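Local coordinates for hypothetical protein BA_2335 (Bacillus anthracis, PDB 4H4N) that is of unknown function, a hypothetical protein of the BA_2335-like family whose single chain folds into two antiparallel beta sheets, at residues A[7-12]-A[21-26]; A[32-37]-A[46-51]. One frame throughout, in Å; residues are numbered along the deposited sequence.

Contact 1. Residues A[7-12]-A[21-26]; sequences KPIAFK and VTFFGP
Val21 meets the ring of Phe11 face on, a compact example of how a branched aliphatic residue seats on an aromatic one. Its CG2 stands almost over the middle of the ring, 3.9 Å from the Phe11 centroid and 13° off the ring normal, close enough for a CH-pi contact. The second methyl lies further toward the rim, with Val21 CG1 3.8 Å from Phe11 CZ, so the valine spans the ring from its centre to its far end. The two side chains come from opposite directions. On the valine, CG1 is anti to the backbone N (chi1 -177°) and CG2 anti to the carbonyl carbon, a pair of positions that turns both methyls toward Phe11. On the other strand, Phe11 carries CG beside the backbone N (chi1 -64°), which directs the ring toward the facing strand, where it presents a face, not an edge, to Val21.

Ile9 and Phe23 meet in a different manner. The end of the isoleucine chain comes up beside the other ring near its plane, Ile9 CD1 lying 4.2 Å from Phe23 CE1, which makes a looser apolar touch at the edge. Phe23 leaves its strand at an angle to residues 7-12, yet the far part of its ring is reached by that methyl. One contact thus holds a face-on and an edge-on meeting, and both are entirely apolar.

Tyr57, on strand 56-63, packs edge-to-face with Phe11, and Tyr54 does the same with Phe23. Strand 9-13 is hydrogen-bonded to strand 44-48, whereas strand 17-24 lies between 30-38 and 56-63 in a separate antiparallel sheet, so the contact is the face-to-face packing of two beta layers, set in the buried interior they share.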
loop_
_atom_site.group_PDB
_atom_site.type_symbol
_atom_site.label_atom_id
_atom_site.label_comp_id
_atom_site.label_asym_id
_atom_site.label_seq_id
_atom_site.Cartn_x
_atom_site.Cartn_y
_atom_site.Cartn_z
ATOM N N LYS A 7 -7.403 -4.491 12.804
ATOM C CA LYS A 7 -8.439 -3.747 12.133
ATOM C C LYS A 7 -7.986 -3.388 10.709
ATOM O O LYS A 7 -6.789 -3.372 10.415
ATOM C CB LYS A 7 -8.749 -2.467 12.912
ATOM C CG LYS A 7 -9.486 -2.686 14.227
ATOM C CD LYS A 7 -9.558 -1.386 15.038
ATOM C CE LYS A 7 -10.449 -1.518 16.272
ATOM N NZ LYS A 7 -10.470 -0.269 17.092
ATOM N N PRO A 8 -8.944 -3.126 9.811
ATOM C CA PRO A 8 -8.575 -2.688 8.474
ATOM C C PRO A 8 -7.721 -1.424 8.510
ATOM O O PRO A 8 -7.876 -0.602 9.423
ATOM C CB PRO A 8 -9.936 -2.375 7.835
ATOM C CG PRO A 8 -10.861 -3.333 8.483
ATOM C CD PRO A 8 -10.389 -3.419 9.906
ATOM N N ILE A 9 -6.783 -1.317 7.574
ATOM C CA ILE A 9 -6.016 -0.089 7.373
ATOM C C ILE A 9 -6.449 0.400 5.993
ATOM O O ILE A 9 -6.415 -0.363 5.022
ATOM C CB ILE A 9 -4.481 -0.285 7.429
ATOM C CG1 ILE A 9 -4.057 -1.019 8.695
ATOM C CG2 ILE A 9 -3.789 1.062 7.338
ATOM C CD1 ILE A 9 -2.612 -1.485 8.643
ATOM N N ALA A 10 -6.855 1.668 5.907
ATOM C CA ALA A 10 -7.351 2.255 4.668
ATOM C C ALA A 10 -6.252 3.039 3.981
ATOM O O ALA A 10 -5.470 3.732 4.631
ATOM C CB ALA A 10 -8.538 3.169 4.966
ATOM N N PHE A 11 -6.265 2.987 2.652
ATOM C CA PHE A 11 -5.299 3.665 1.798
ATOM C C PHE A 11 -5.981 4.332 0.619
ATOM O O PHE A 11 -6.877 3.777 0.018
ATOM C CB PHE A 11 -4.278 2.665 1.257
ATOM C CG PHE A 11 -3.450 2.055 2.312
ATOM C CD1 PHE A 11 -2.356 2.735 2.805
ATOM C CD2 PHE A 11 -3.765 0.829 2.845
ATOM C CE1 PHE A 11 -1.594 2.210 3.817
ATOM C CE2 PHE A 11 -2.993 0.278 3.846
ATOM C CZ PHE A 11 -1.912 0.976 4.339
ATOM N N LYS A 12 -5.537 5.534 0.294
ATOM C CA LYS A 12 -6.015 6.234 -0.890
ATOM C C LYS A 12 -5.016 5.993 -2.006
ATOM O O LYS A 12 -3.841 6.336 -1.890
ATOM C CB LYS A 12 -6.154 7.726 -0.629
ATOM C CG LYS A 12 -6.703 8.483 -1.820
ATOM C CD LYS A 12 -7.100 9.897 -1.454
ATOM C CE LYS A 12 -5.911 10.730 -1.021
ATOM N NZ LYS A 12 -6.300 12.079 -0.595
ATOM N N VAL A 21 2.681 -0.779 -0.171
ATOM C CA VAL A 21 2.743 -0.599 1.266
ATOM C C VAL A 21 3.781 -1.580 1.808
ATOM O O VAL A 21 3.672 -2.780 1.588
ATOM C CB VAL A 21 1.374 -0.876 1.921
ATOM C CG1 VAL A 21 1.431 -0.622 3.417
ATOM C CG2 VAL A 21 0.269 -0.041 1.257
ATOM N N THR A 22 4.794 -1.060 2.487
ATOM C CA THR A 22 5.825 -1.877 3.099
ATOM C C THR A 22 5.667 -1.839 4.605
ATOM O O THR A 22 5.574 -0.771 5.198
ATOM C CB THR A 22 7.223 -1.367 2.709
ATOM O OG1 THR A 22 7.347 -1.347 1.288
ATOM C CG2 THR A 22 8.294 -2.267 3.280
ATOM N N PHE A 23 5.633 -3.016 5.215
ATOM C CA PHE A 23 5.549 -3.168 6.662
ATOM C C PHE A 23 6.935 -3.442 7.216
ATOM O O PHE A 23 7.673 -4.269 6.672
ATOM C CB PHE A 23 4.615 -4.338 7.014
ATOM C CG PHE A 23 3.172 -4.070 6.660
ATOM C CD1 PHE A 23 2.359 -3.368 7.524
ATOM C CD2 PHE A 23 2.626 -4.497 5.474
ATOM C CE1 PHE A 23 1.023 -3.112 7.217
ATOM C CE2 PHE A 23 1.297 -4.236 5.158
ATOM C CZ PHE A 23 0.504 -3.547 6.034
ATOM N N PHE A 24 7.274 -2.755 8.301
ATOM C CA PHE A 24 8.587 -2.817 8.931
ATOM C C PHE A 24 8.476 -3.267 10.367
ATOM O O PHE A 24 7.484 -3.014 11.043
ATOM C CB PHE A 24 9.250 -1.424 8.931
ATOM C CG PHE A 24 9.565 -0.885 7.560
ATOM C CD1 PHE A 24 10.775 -1.142 6.938
ATOM C CD2 PHE A 24 8.629 -0.127 6.863
ATOM C CE1 PHE A 24 11.049 -0.644 5.682
ATOM C CE2 PHE A 24 8.918 0.372 5.611
ATOM C CZ PHE A 24 10.134 0.127 5.029
ATOM N N GLY A 25 9.544 -3.903 10.849
ATOM C CA GLY A 25 9.638 -4.332 12.228
ATOM C C GLY A 25 10.503 -3.413 13.075
ATOM O O GLY A 25 10.897 -2.323 12.663
ATOM N N PRO A 26 10.816 -3.861 14.303
ATOM C CA PRO A 26 11.492 -2.993 15.285
ATOM C C PRO A 26 12.868 -2.551 14.883
ATOM O O PRO A 26 13.324 -1.495 15.305
ATOM C CB PRO A 26 11.589 -3.860 16.546
ATOM C CG PRO A 26 11.280 -5.226 16.137
ATOM C CD PRO A 26 10.450 -5.161 14.889
#

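Contact 2. Residues A[32-37]-A[46-51]; sequences TNVSII and QTITRY
Ile36 fills the tight part of this contact, with Gln46 and Ile48 both packed on it. Its CG2 and CD1 reach the aliphatic part of the glutamine, Ile36 CG2 to Gln46 CG being 3.7 Å and Ile36 CD1 to the same CG 3.8 Å. The two side chains meet at a slant. Against Ile48, by contrast, Ile36 runs alongside in the opposite direction, with methyl against methyl: CD1 of Ile36 is 3.9 Å from CD1 of Ile48. That same Ile48 CD1 also touches Val34 CG2 at 4.0 Å, so one methyl sits against two residues of the facing strand.

This is interlayer packing between two antiparallel sheets. Strands 32-37 and 46-48 run nearly antiparallel, at 163°, but with their axes 9.0 Å apart at closest, so side chains and not backbone bonds join them.

The solvent side begins at the glutamine amide, beyond the packed CB and CG. Bent at chi2 (83°), the Gln46 chain lays those two carbons on Ile36 and turns the amide toward the carbonyl of the next residue, where Gln46 NE2 donates to Thr47 O at 3.0 Å with an N-H...O angle of 161°. That bond restrains the amide of an exposed side chain, about 5 Å from a bound beta-mercaptoethanol that is probably from the crystallisation liquor.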
loop_
_atom_site.group_PDB
_atom_site.type_symbol
_atom_site.label_atom_id
_atom_site.label_comp_id
_atom_site.label_asym_id
_atom_site.label_seq_id
_atom_site.Cartn_x
_atom_site.Cartn_y
_atom_site.Cartn_z
ATOM N N THR A 32 7.032 -7.486 5.073
ATOM C CA THR A 32 6.388 -7.853 3.823
ATOM C C THR A 32 5.910 -6.597 3.139
ATOM O O THR A 32 6.018 -5.493 3.665
ATOM C CB THR A 32 5.218 -8.834 4.019
ATOM O OG1 THR A 32 4.914 -9.482 2.784
ATOM C CG2 THR A 32 3.984 -8.170 4.565
ATOM N N ASN A 33 5.402 -6.796 1.937
ATOM C CA ASN A 33 4.857 -5.760 1.121
ATOM C C ASN A 33 3.495 -6.187 0.613
ATOM O O ASN A 33 3.263 -7.365 0.358
ATOM C CB ASN A 33 5.764 -5.610 -0.099
ATOM C CG ASN A 33 7.213 -5.408 0.274
ATOM O OD1 ASN A 33 7.618 -4.308 0.570
ATOM N ND2 ASN A 33 8.001 -6.473 0.250
ATOM N N VAL A 34 2.600 -5.220 0.461
ATOM C CA VAL A 34 1.337 -5.440 -0.211
ATOM C C VAL A 34 1.152 -4.306 -1.219
ATOM O O VAL A 34 1.815 -3.266 -1.124
ATOM C CB VAL A 34 0.145 -5.547 0.751
ATOM C CG1 VAL A 34 0.351 -6.693 1.744
ATOM C CG2 VAL A 34 -0.104 -4.288 1.454
ATOM N N SER A 35 0.278 -4.483 -2.184
ATOM C CA SER A 35 0.062 -3.448 -3.157
ATOM C C SER A 35 -1.368 -3.427 -3.627
ATOM O O SER A 35 -2.106 -4.406 -3.511
ATOM C CB SER A 35 1.033 -3.591 -4.309
ATOM O OG SER A 35 0.837 -4.821 -4.990
ATOM N N ILE A 36 -1.763 -2.268 -4.128
ATOM C CA ILE A 36 -3.126 -1.978 -4.525
ATOM C C ILE A 36 -3.099 -1.183 -5.821
ATOM O O ILE A 36 -2.420 -0.161 -5.894
ATOM C CB ILE A 36 -3.876 -1.142 -3.461
ATOM C CG1 ILE A 36 -3.715 -1.726 -2.042
ATOM C CG2 ILE A 36 -5.334 -0.985 -3.877
ATOM C CD1 ILE A 36 -4.141 -0.751 -0.953
ATOM N N ILE A 37 -3.848 -1.609 -6.821
ATOM C CA ILE A 37 -3.926 -0.865 -8.061
ATOM C C ILE A 37 -5.193 -0.026 -8.158
ATOM O O ILE A 37 -6.251 -0.387 -7.642
ATOM C CB ILE A 37 -3.787 -1.748 -9.306
ATOM C CG1 ILE A 37 -4.912 -2.740 -9.427
ATOM C CG2 ILE A 37 -2.409 -2.404 -9.339
ATOM C CD1 ILE A 37 -4.885 -3.521 -10.715
ATOM N N GLN A 46 -9.038 1.923 -0.619
ATOM C CA GLN A 46 -9.086 0.478 -0.447
ATOM C C GLN A 46 -8.563 0.139 0.927
ATOM O O GLN A 46 -7.594 0.749 1.387
ATOM C CB GLN A 46 -8.188 -0.203 -1.490
ATOM C CG GLN A 46 -7.842 -1.663 -1.238
ATOM C CD GLN A 46 -8.924 -2.568 -1.714
ATOM O OE1 GLN A 46 -9.483 -2.360 -2.795
ATOM N NE2 GLN A 46 -9.209 -3.612 -0.944
ATOM N N THR A 47 -9.172 -0.844 1.579
ATOM C CA THR A 47 -8.629 -1.318 2.846
ATOM C C THR A 47 -7.811 -2.602 2.687
ATOM O O THR A 47 -8.040 -3.422 1.787
ATOM C CB THR A 47 -9.701 -1.596 3.869
ATOM O OG1 THR A 47 -10.578 -2.594 3.369
ATOM C CG2 THR A 47 -10.459 -0.348 4.200
ATOM N N ILE A 48 -6.822 -2.725 3.566
ATOM C CA ILE A 48 -5.997 -3.921 3.716
ATOM C C ILE A 48 -6.439 -4.501 5.067
ATOM O O ILE A 48 -6.365 -3.829 6.101
ATOM C CB ILE A 48 -4.494 -3.578 3.720
ATOM C CG1 ILE A 48 -4.029 -3.038 2.349
ATOM C CG2 ILE A 48 -3.680 -4.806 4.118
ATOM C CD1 ILE A 48 -4.118 -4.027 1.207
ATOM N N THR A 49 -6.906 -5.751 5.053
ATOM C CA THR A 49 -7.415 -6.390 6.245
ATOM C C THR A 49 -6.527 -7.520 6.750
ATOM O O THR A 49 -6.700 -7.978 7.877
ATOM C CB THR A 49 -8.835 -6.929 5.988
ATOM O OG1 THR A 49 -8.815 -7.866 4.907
ATOM C CG2 THR A 49 -9.771 -5.784 5.634
ATOM N N ARG A 50 -5.584 -7.969 5.923
ATOM C CA ARG A 50 -4.660 -9.029 6.295
ATOM C C ARG A 50 -3.264 -8.463 6.211
ATOM O O ARG A 50 -2.856 -7.917 5.193
ATOM C CB ARG A 50 -4.822 -10.230 5.361
ATOM C CG ARG A 50 -6.238 -10.829 5.415
ATOM C CD ARG A 50 -6.407 -12.099 4.619
ATOM N NE ARG A 50 -5.589 -13.172 5.148
ATOM C CZ ARG A 50 -5.539 -14.404 4.632
ATOM N NH1 ARG A 50 -6.251 -14.708 3.559
ATOM N NH2 ARG A 50 -4.756 -15.325 5.168
ATOM N N TYR A 51 -2.531 -8.605 7.292
ATOM C CA TYR A 51 -1.190 -8.096 7.368
ATOM C C TYR A 51 -0.542 -8.707 8.592
ATOM O O TYR A 51 -1.218 -9.038 9.559
ATOM C CB TYR A 51 -1.161 -6.553 7.429
ATOM C CG TYR A 51 -2.057 -5.934 8.457
ATOM C CD1 TYR A 51 -1.640 -5.767 9.778
ATOM C CD2 TYR A 51 -3.317 -5.458 8.108
ATOM C CE1 TYR A 51 -2.464 -5.180 10.716
ATOM C CE2 TYR A 51 -4.155 -4.869 9.054
ATOM C CZ TYR A 51 -3.706 -4.719 10.353
ATOM O OH TYR A 51 -4.493 -4.111 11.302
#

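In the fold
From the N terminus, the chain runs along strand 9-13, turns, and enters strand 17-24; contact 1 closes that loop across eight residues. Strand 30-38 follows as the sheet partner of 17-24, and contact 2 closes a second loop, again of eight residues, onto strand 44-48. The loops stand in series, neither nested nor crossed. Contact 1 passes from the two-stranded sheet to the three-stranded one, and contact 2 passes back. They lie about 7 Å apart, centre to centre. Probable hydrogen bonds join them beside the first sheet (Lys7 O to Tyr51 OH, 2.6 Å) and within the second (Val21 N to Val34 O, 2.8 Å); apolar packing, such as Phe23 on Tyr51, bridges the layers.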